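Local atomic coordinates of peridinin-chlorophyll A protein (Amphidinium carterae, PDB entry 2C9E), a protein that binds peridinin and chlorophyll a and probably serves as a water-soluble antenna that captures sunlight in the blue-green range. Residues A[54-59]-A[236-241]; A[245-250]-A[265-270]. All coordinates share one frame; numbering follows the deposited sequence.

Contacts 1 and 2 both draw on helix 234-251, at successive positions along it. Following the chain from the N terminus, the end of helix 41-55 and the turn after it wait for their partner until residues 236-241, so contact 1 closes a long, mostly helical loop and joins the two peridinin-chlorophyll family regions. Contact 2 opens further along the same helix and is short-range, bridging to the very next helix, 261-276. The two loops therefore run in series, neither enclosing nor crossing the other. Their centres lie about 13 Å apart, and they touch directly: Ala240 CA is 3.6 Å from Ala270 CB, and Leu56 CD1 is 4.2 Å from Val245 CG2.

Contact 1. Residues A[54-59]-A[236-241]; sequences VGLTMD and AINDAV. With PID (peridinin), chain E.
Leu56 has CG anti to its carbonyl carbon (chi1 -84°), while Val241 carries CG1 anti to the backbone N (chi1 169°); these settings bring Leu56 CG to 3.9 Å from Val241 CG1, with the two side chains alongside each other and pointing opposite ways. The Leu56 branches divide the work. CD1 stays against the same valine methyl, whereas CD2 lies 4.0 Å from the carbonyl O of Asn238 and 3.6 Å from C31, the acetate methyl of peridinin. Asn238 OD1 approaches that C31 methyl to 3.2 Å, and Val241 CG2 lies near the ester, so both segments meet round the acetate end of the pigment. Gly55, Leu56, Met58, Ile237 and Asn238 belong to this peridinin's pocket. Leu56 is the second residue of a type I turn from Gly55 to Met58. Its lead-in is fixed twice at Val54 O, which accepts from Thr57 N and, at 2.6 Å, from Thr57 OG1, the hydroxyl lying in the carbonyl plane on a lone pair (C=O...OG1 angle 135°). The turn at the end of helix 41-55 meets helix 234-251 through Leu56; Val54 and Met58 rest on Phe109 of helix 106-111, and Ile237 and Ala240 pack on Met274 of helix 261-276.

Contact 2. Residues A[245-250]-A[265-270]; sequences VRAIKG and ARVNLA. With PID (peridinin), chain J.
Ala247 and Val267 both belong to a peridinin pocket and meet beside the pigment, on two consecutive helices whose short segments run in opposite directions. Ala247 CB lies 3.9 Å from Val267 CG2 and also 3.5 Å from CM7, a methyl on the pigment's cyclohexane ring, so this small side chain is shared between protein and carotenoid. The two methyls of Val267 point to different partners: CG1, anti to the backbone N (chi1 165°), faces the conjugated chain at 3.8 Å from peridinin C20, leaving CG2 for the alanine. One residue on, Asn268 brings ND2 to 3.0 Å from peridinin C18, while its OD1 is hydrogen-bonded to Ser185 OG in helix 176-192. On a different side of the helix pair from the pigment, Arg246 and Arg266 cross at about a right angle, both chains bent at chi3. Their guanidinium planes are only 16° apart and overlap with an offset, Arg266 CZ lying 3.0 Å above the Arg246 plane. The model is too tight here, so the exact spacing is doubtful. Two like charges this close would be expected to repel; Asp263 probably offsets this, since it forms a salt bridge with Arg266 NH2 and also touches Arg246, whose own ion pair with Glu164 is long and weak. Backbones are nearest at Ala247 and Val267, 7.4 Å between the two CA atoms, a closeness consistent with the alanine at the interface. The arrangement is that of an antiparallel helical hairpin, here forming part of the all-helical shell around the pigments.

Contact 1. Residues A[54-59]-A[236-241]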
loop_
_atom_site.group_PDB
_atom_site.type_symbol
_atom_site.label_atom_id
_atom_site.label_comp_id
_atom_site.label_asym_id
_atom_site.label_seq_id
_atom_site.Cartn_x
_atom_site.Cartn_y
_atom_site.Cartn_z
ATOM N N VAL A 54 8.842 -8.632 1.662
ATOM C CA VAL A 54 8.598 -9.460 0.472
ATOM C C VAL A 54 8.674 -8.615 -0.776
ATOM O O VAL A 54 9.284 -9.010 -1.781
ATOM C CB VAL A 54 7.194 -10.232 0.528
ATOM C CG1 VAL A 54 7.004 -11.138 -0.695
ATOM C CG2 VAL A 54 7.167 -11.112 1.758
ATOM N N GLY A 55 8.114 -7.417 -0.690
ATOM C CA GLY A 55 8.123 -6.532 -1.839
ATOM C C GLY A 55 9.559 -6.230 -2.229
ATOM O O GLY A 55 9.872 -5.999 -3.410
ATOM N N LEU A 56 10.438 -6.249 -1.228
ATOM C CA LEU A 56 11.844 -5.933 -1.451
ATOM C C LEU A 56 12.622 -7.096 -2.052
ATOM O O LEU A 56 13.778 -6.943 -2.383
ATOM C CB LEU A 56 12.502 -5.470 -0.140
ATOM C CG LEU A 56 12.307 -3.979 0.184
ATOM C CD1 LEU A 56 12.904 -3.615 1.553
ATOM C CD2 LEU A 56 12.973 -3.151 -0.861
ATOM N N THR A 57 11.985 -8.247 -2.232
ATOM C CA THR A 57 12.678 -9.396 -2.829
ATOM C C THR A 57 12.320 -9.535 -4.315
ATOM O O THR A 57 12.946 -10.297 -5.035
ATOM C CB THR A 57 12.314 -10.742 -2.148
ATOM O OG1 THR A 57 10.908 -11.012 -2.312
ATOM C CG2 THR A 57 12.693 -10.734 -0.665
ATOM N N MET A 58 11.318 -8.779 -4.758
ATOM C CA MET A 58 10.826 -8.823 -6.134
ATOM C C MET A 58 11.668 -8.075 -7.156
ATOM O O MET A 58 12.440 -7.169 -6.817
ATOM C CB MET A 58 9.406 -8.264 -6.172
ATOM C CG MET A 58 8.384 -9.136 -5.393
ATOM S SD MET A 58 6.766 -8.298 -5.159
ATOM C CE MET A 58 5.801 -9.609 -4.393
ATOM N N ASP A 59 11.485 -8.447 -8.414
ATOM C CA ASP A 59 12.167 -7.831 -9.532
ATOM C C ASP A 59 11.495 -6.464 -9.796
ATOM O O ASP A 59 10.349 -6.388 -10.239
ATOM C CB ASP A 59 12.001 -8.760 -10.720
ATOM C CG ASP A 59 12.656 -8.238 -11.977
ATOM O OD1 ASP A 59 12.988 -7.043 -12.061
ATOM O OD2 ASP A 59 12.820 -9.054 -12.901
ATOM N N ALA A 236 14.985 4.867 -5.207
ATOM C CA ALA A 236 14.561 5.745 -4.111
ATOM C C ALA A 236 13.324 5.105 -3.437
ATOM O O ALA A 236 13.142 5.204 -2.215
ATOM C CB ALA A 236 14.201 7.141 -4.666
ATOM N N ILE A 237 12.491 4.446 -4.251
ATOM C CA ILE A 237 11.328 3.758 -3.743
ATOM C C ILE A 237 11.864 2.657 -2.831
ATOM O O ILE A 237 11.432 2.530 -1.678
ATOM C CB ILE A 237 10.504 3.127 -4.894
ATOM C CG1 ILE A 237 9.719 4.222 -5.602
ATOM C CG2 ILE A 237 9.558 2.007 -4.354
ATOM C CD1 ILE A 237 8.883 3.726 -6.762
ATOM N N ASN A 238 12.831 1.888 -3.327
ATOM C CA ASN A 238 13.395 0.809 -2.547
ATOM C C ASN A 238 14.021 1.314 -1.298
ATOM O O ASN A 238 13.884 0.688 -0.262
ATOM C CB ASN A 238 14.437 0.031 -3.336
ATOM C CG ASN A 238 13.863 -0.564 -4.562
ATOM O OD1 ASN A 238 12.685 -0.922 -4.582
ATOM N ND2 ASN A 238 14.667 -0.680 -5.605
ATOM N N ASP A 239 14.727 2.434 -1.367
ATOM C CA ASP A 239 15.339 2.952 -0.136
ATOM C C ASP A 239 14.308 3.339 0.918
ATOM O O ASP A 239 14.458 2.967 2.079
ATOM C CB ASP A 239 16.198 4.171 -0.407
ATOM C CG ASP A 239 17.387 3.849 -1.238
ATOM O OD1 ASP A 239 18.138 2.922 -0.850
ATOM O OD2 ASP A 239 17.560 4.531 -2.279
ATOM N N ALA A 240 13.281 4.093 0.519
ATOM C CA ALA A 240 12.226 4.528 1.455
ATOM C C ALA A 240 11.486 3.319 2.074
ATOM O O ALA A 240 11.296 3.238 3.288
ATOM C CB ALA A 240 11.278 5.429 0.725
ATOM N N VAL A 241 11.099 2.363 1.238
ATOM C CA VAL A 241 10.438 1.165 1.710
ATOM C C VAL A 241 11.349 0.484 2.788
ATOM O O VAL A 241 10.900 0.107 3.870
ATOM C CB VAL A 241 10.170 0.190 0.516
ATOM C CG1 VAL A 241 9.713 -1.200 1.015
ATOM C CG2 VAL A 241 9.069 0.748 -0.407
HETATM C C1 PID E . -2.279 -24.167 1.040
HETATM C C2 PID E . -2.776 -25.609 0.915
HETATM C C3 PID E . -1.966 -26.343 -0.156
HETATM C C4 PID E . -2.185 -25.612 -1.482
HETATM C C5 PID E . -1.519 -24.231 -1.508
HETATM C C6 PID E . -1.687 -23.462 -0.186
HETATM C C7 PID E . -1.780 -22.074 -0.308
HETATM C C8 PID E . -0.780 -21.158 0.019
HETATM C C9 PID E . -0.950 -19.782 -0.145
HETATM C C10 PID E . -2.087 -19.153 -0.639
HETATM C C11 PID E . -0.049 -18.838 0.129
HETATM C C12 PID E . -0.573 -17.650 -0.187
HETATM C C13 PID E . 0.110 -16.434 -0.153
HETATM C C14 PID E . -0.392 -15.176 -0.497
HETATM C C15 PID E . 0.471 -14.078 -0.439
HETATM C C16 PID E . 0.176 -12.759 -0.789
HETATM C C17 PID E . 1.182 -11.794 -0.759
HETATM C C18 PID E . 0.972 -10.483 -1.181
HETATM C C19 PID E . 1.996 -9.537 -1.222
HETATM C C20 PID E . 1.758 -8.251 -1.711
HETATM C C21 PID E . 2.706 -7.235 -1.851
HETATM C C22 PID E . 2.320 -6.002 -2.376
HETATM C C23 PID E . 3.114 -4.976 -2.573
HETATM C C24 PID E . 3.908 -3.953 -2.780
HETATM C C25 PID E . 4.631 -3.717 -4.117
HETATM C C26 PID E . 6.131 -3.550 -3.859
HETATM C C27 PID E . 6.448 -2.506 -2.778
HETATM C C28 PID E . 5.718 -2.824 -1.466
HETATM C C29 PID E . 4.202 -2.959 -1.645
HETATM C C30 PID E . 8.748 -2.084 -3.331
HETATM C C31 PID E . 10.234 -2.251 -3.012
HETATM C CM1 PID E . -3.037 -23.342 2.083
HETATM C CM2 PID E . -2.162 -23.476 -2.674
HETATM C CM3 PID E . -0.031 -24.419 -1.824
HETATM C CM4 PID E . -1.824 -15.015 -1.015
HETATM C CM5 PID E . 4.165 -7.468 -1.441
HETATM C CM6 PID E . 4.423 -4.901 -5.066
HETATM C CM7 PID E . 4.106 -2.452 -4.802
HETATM C CM8 PID E . 3.566 -3.447 -0.343
HETATM O O1 PID E . -0.873 -23.938 0.899
HETATM O O2 PID E . -2.420 -27.696 -0.271
HETATM O O3 PID E . -3.130 -19.696 -1.003
HETATM O O4 PID E . -1.845 -17.810 -0.663
HETATM O O5 PID E . 3.660 -1.683 -1.984
HETATM O O6 PID E . 7.848 -2.624 -2.462
HETATM O O7 PID E . 8.395 -1.487 -4.349
#

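Contact 2. Residues A[245-250]-A[265-270]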
loop_
_atom_site.group_PDB
_atom_site.type_symbol
_atom_site.label_atom_id
_atom_site.label_comp_id
_atom_site.label_asym_id
_atom_site.label_seq_id
_atom_site.Cartn_x
_atom_site.Cartn_y
_atom_site.Cartn_z
ATOM N N VAL A 245 10.859 -0.489 6.869
ATOM C CA VAL A 245 11.090 -1.858 7.393
ATOM C C VAL A 245 11.988 -1.676 8.622
ATOM O O VAL A 245 11.761 -2.252 9.670
ATOM C CB VAL A 245 11.857 -2.821 6.372
ATOM C CG1 VAL A 245 12.345 -4.082 7.119
ATOM C CG2 VAL A 245 10.935 -3.270 5.199
ATOM N N ARG A 246 13.017 -0.864 8.502
ATOM C CA ARG A 246 13.867 -0.687 9.683
ATOM C C ARG A 246 13.120 -0.013 10.858
ATOM O O ARG A 246 13.222 -0.453 12.004
ATOM C CB ARG A 246 15.113 0.129 9.330
ATOM C CG ARG A 246 15.880 0.571 10.554
ATOM C CD ARG A 246 16.801 1.741 10.244
ATOM N NE ARG A 246 17.889 1.354 9.350
ATOM C CZ ARG A 246 18.204 2.031 8.249
ATOM N NH1 ARG A 246 17.491 3.121 7.920
ATOM N NH2 ARG A 246 19.230 1.630 7.491
ATOM N N ALA A 247 12.355 1.039 10.564
ATOM C CA ALA A 247 11.608 1.768 11.607
ATOM C C ALA A 247 10.656 0.866 12.416
ATOM O O ALA A 247 10.603 0.904 13.653
ATOM C CB ALA A 247 10.835 2.887 10.966
ATOM N N ILE A 248 9.915 0.038 11.704
ATOM C CA ILE A 248 8.966 -0.844 12.343
ATOM C C ILE A 248 9.676 -1.778 13.319
ATOM O O ILE A 248 9.212 -1.976 14.425
ATOM C CB ILE A 248 8.226 -1.675 11.287
ATOM C CG1 ILE A 248 7.414 -0.746 10.383
ATOM C CG2 ILE A 248 7.392 -2.765 11.970
ATOM C CD1 ILE A 248 6.748 -1.497 9.208
ATOM N N LYS A 249 10.801 -2.358 12.910
ATOM C CA LYS A 249 11.521 -3.251 13.800
ATOM C C LYS A 249 11.873 -2.467 15.055
ATOM O O LYS A 249 11.659 -2.956 16.172
ATOM C CB LYS A 249 12.786 -3.810 13.098
ATOM C CG LYS A 249 12.400 -4.730 11.906
ATOM C CD LYS A 249 13.507 -4.901 10.856
ATOM C CE LYS A 249 14.052 -6.319 10.842
ATOM N NZ LYS A 249 14.948 -6.533 9.667
ATOM N N GLY A 250 12.374 -1.243 14.888
ATOM C CA GLY A 250 12.686 -0.456 16.073
ATOM C C GLY A 250 11.459 -0.018 16.869
ATOM O O GLY A 250 11.588 0.447 18.044
ATOM N N ALA A 265 13.995 9.717 11.457
ATOM C CA ALA A 265 14.727 10.669 10.604
ATOM C C ALA A 265 15.068 10.037 9.267
ATOM O O ALA A 265 14.904 10.661 8.193
ATOM C CB ALA A 265 16.054 11.133 11.314
ATOM N N ARG A 266 15.571 8.805 9.332
ATOM C CA ARG A 266 15.933 8.090 8.115
ATOM C C ARG A 266 14.710 7.919 7.200
ATOM O O ARG A 266 14.815 8.083 5.990
ATOM C CB ARG A 266 16.591 6.739 8.459
ATOM C CG ARG A 266 18.105 6.701 8.128
ATOM C CD ARG A 266 18.802 5.439 8.679
ATOM N NE ARG A 266 18.394 5.215 10.065
ATOM C CZ ARG A 266 18.795 4.215 10.845
ATOM N NH1 ARG A 266 19.643 3.296 10.390
ATOM N NH2 ARG A 266 18.348 4.145 12.099
ATOM N N VAL A 267 13.543 7.629 7.786
ATOM C CA VAL A 267 12.316 7.508 6.984
ATOM C C VAL A 267 11.986 8.831 6.305
ATOM O O VAL A 267 11.700 8.861 5.097
ATOM C CB VAL A 267 11.060 7.093 7.831
ATOM C CG1 VAL A 267 9.742 7.352 7.018
ATOM C CG2 VAL A 267 11.143 5.645 8.186
ATOM N N ASN A 268 12.027 9.934 7.038
ATOM C CA ASN A 268 11.676 11.203 6.397
ATOM C C ASN A 268 12.674 11.610 5.313
ATOM O O ASN A 268 12.297 12.221 4.302
ATOM C CB ASN A 268 11.581 12.345 7.431
ATOM C CG ASN A 268 10.408 12.194 8.369
ATOM O OD1 ASN A 268 10.532 12.422 9.580
ATOM N ND2 ASN A 268 9.267 11.820 7.829
ATOM N N LEU A 269 13.948 11.305 5.516
ATOM C CA LEU A 269 14.930 11.695 4.507
ATOM C C LEU A 269 14.717 10.864 3.238
ATOM O O LEU A 269 14.756 11.383 2.115
ATOM C CB LEU A 269 16.354 11.471 5.027
ATOM C CG LEU A 269 17.500 11.788 4.047
ATOM C CD1 LEU A 269 17.369 13.221 3.492
ATOM C CD2 LEU A 269 18.839 11.632 4.785
ATOM N N ALA A 270 14.495 9.569 3.437
ATOM C CA ALA A 270 14.283 8.646 2.346
ATOM C C ALA A 270 13.030 9.044 1.572
ATOM O O ALA A 270 13.028 8.991 0.349
ATOM C CB ALA A 270 14.189 7.230 2.887
HETATM C C1 PID J . 4.737 20.092 -2.872
HETATM C C2 PID J . 4.750 21.176 -3.953
HETATM C C3 PID J . 5.150 20.542 -5.287
HETATM C C4 PID J . 6.587 20.042 -5.128
HETATM C C5 PID J . 6.656 18.824 -4.202
HETATM C C6 PID J . 5.760 18.954 -2.956
HETATM C C7 PID J . 6.189 18.248 -1.828
HETATM C C8 PID J . 5.441 17.339 -1.076
HETATM C C9 PID J . 5.945 16.646 0.029
HETATM C C10 PID J . 7.231 16.720 0.558
HETATM C C11 PID J . 5.282 15.751 0.762
HETATM C C12 PID J . 6.099 15.271 1.704
HETATM C C13 PID J . 5.759 14.275 2.620
HETATM C C14 PID J . 6.573 13.736 3.618
HETATM C C15 PID J . 6.048 12.737 4.440
HETATM C C16 PID J . 6.717 12.081 5.473
HETATM C C17 PID J . 6.068 11.095 6.216
HETATM C C18 PID J . 6.704 10.397 7.241
HETATM C C19 PID J . 6.089 9.388 7.983
HETATM C C20 PID J . 6.801 8.692 8.961
HETATM C C21 PID J . 6.304 7.639 9.730
HETATM C C22 PID J . 7.141 6.996 10.640
HETATM C C23 PID J . 6.748 5.972 11.351
HETATM C C24 PID J . 6.350 4.929 12.032
HETATM C C25 PID J . 6.536 3.497 11.506
HETATM C C26 PID J . 5.217 2.726 11.635
HETATM C C27 PID J . 4.626 2.817 13.048
HETATM C C28 PID J . 4.399 4.275 13.462
HETATM C C29 PID J . 5.686 5.103 13.405
HETATM C C30 PID J . 3.218 0.901 13.122
HETATM C C31 PID J . 1.822 0.272 13.149
HETATM C CM1 PID J . 4.199 20.569 -1.521
HETATM C CM2 PID J . 8.131 18.663 -3.839
HETATM C CM3 PID J . 6.218 17.606 -5.018
HETATM C CM4 PID J . 8.010 14.227 3.815
HETATM C CM5 PID J . 4.840 7.200 9.645
HETATM C CM6 PID J . 6.934 3.493 10.028
HETATM C CM7 PID J . 7.623 2.785 12.318
HETATM C CM8 PID J . 5.343 6.559 13.728
HETATM O O1 PID J . 4.373 18.766 -3.272
HETATM O O2 PID J . 5.064 21.473 -6.368
HETATM O O3 PID J . 8.156 17.401 0.115
HETATM O O4 PID J . 7.330 15.860 1.616
HETATM O O5 PID J . 6.598 4.615 14.389
HETATM O O6 PID J . 3.305 2.253 13.040
HETATM O O7 PID J . 4.230 0.203 13.180
#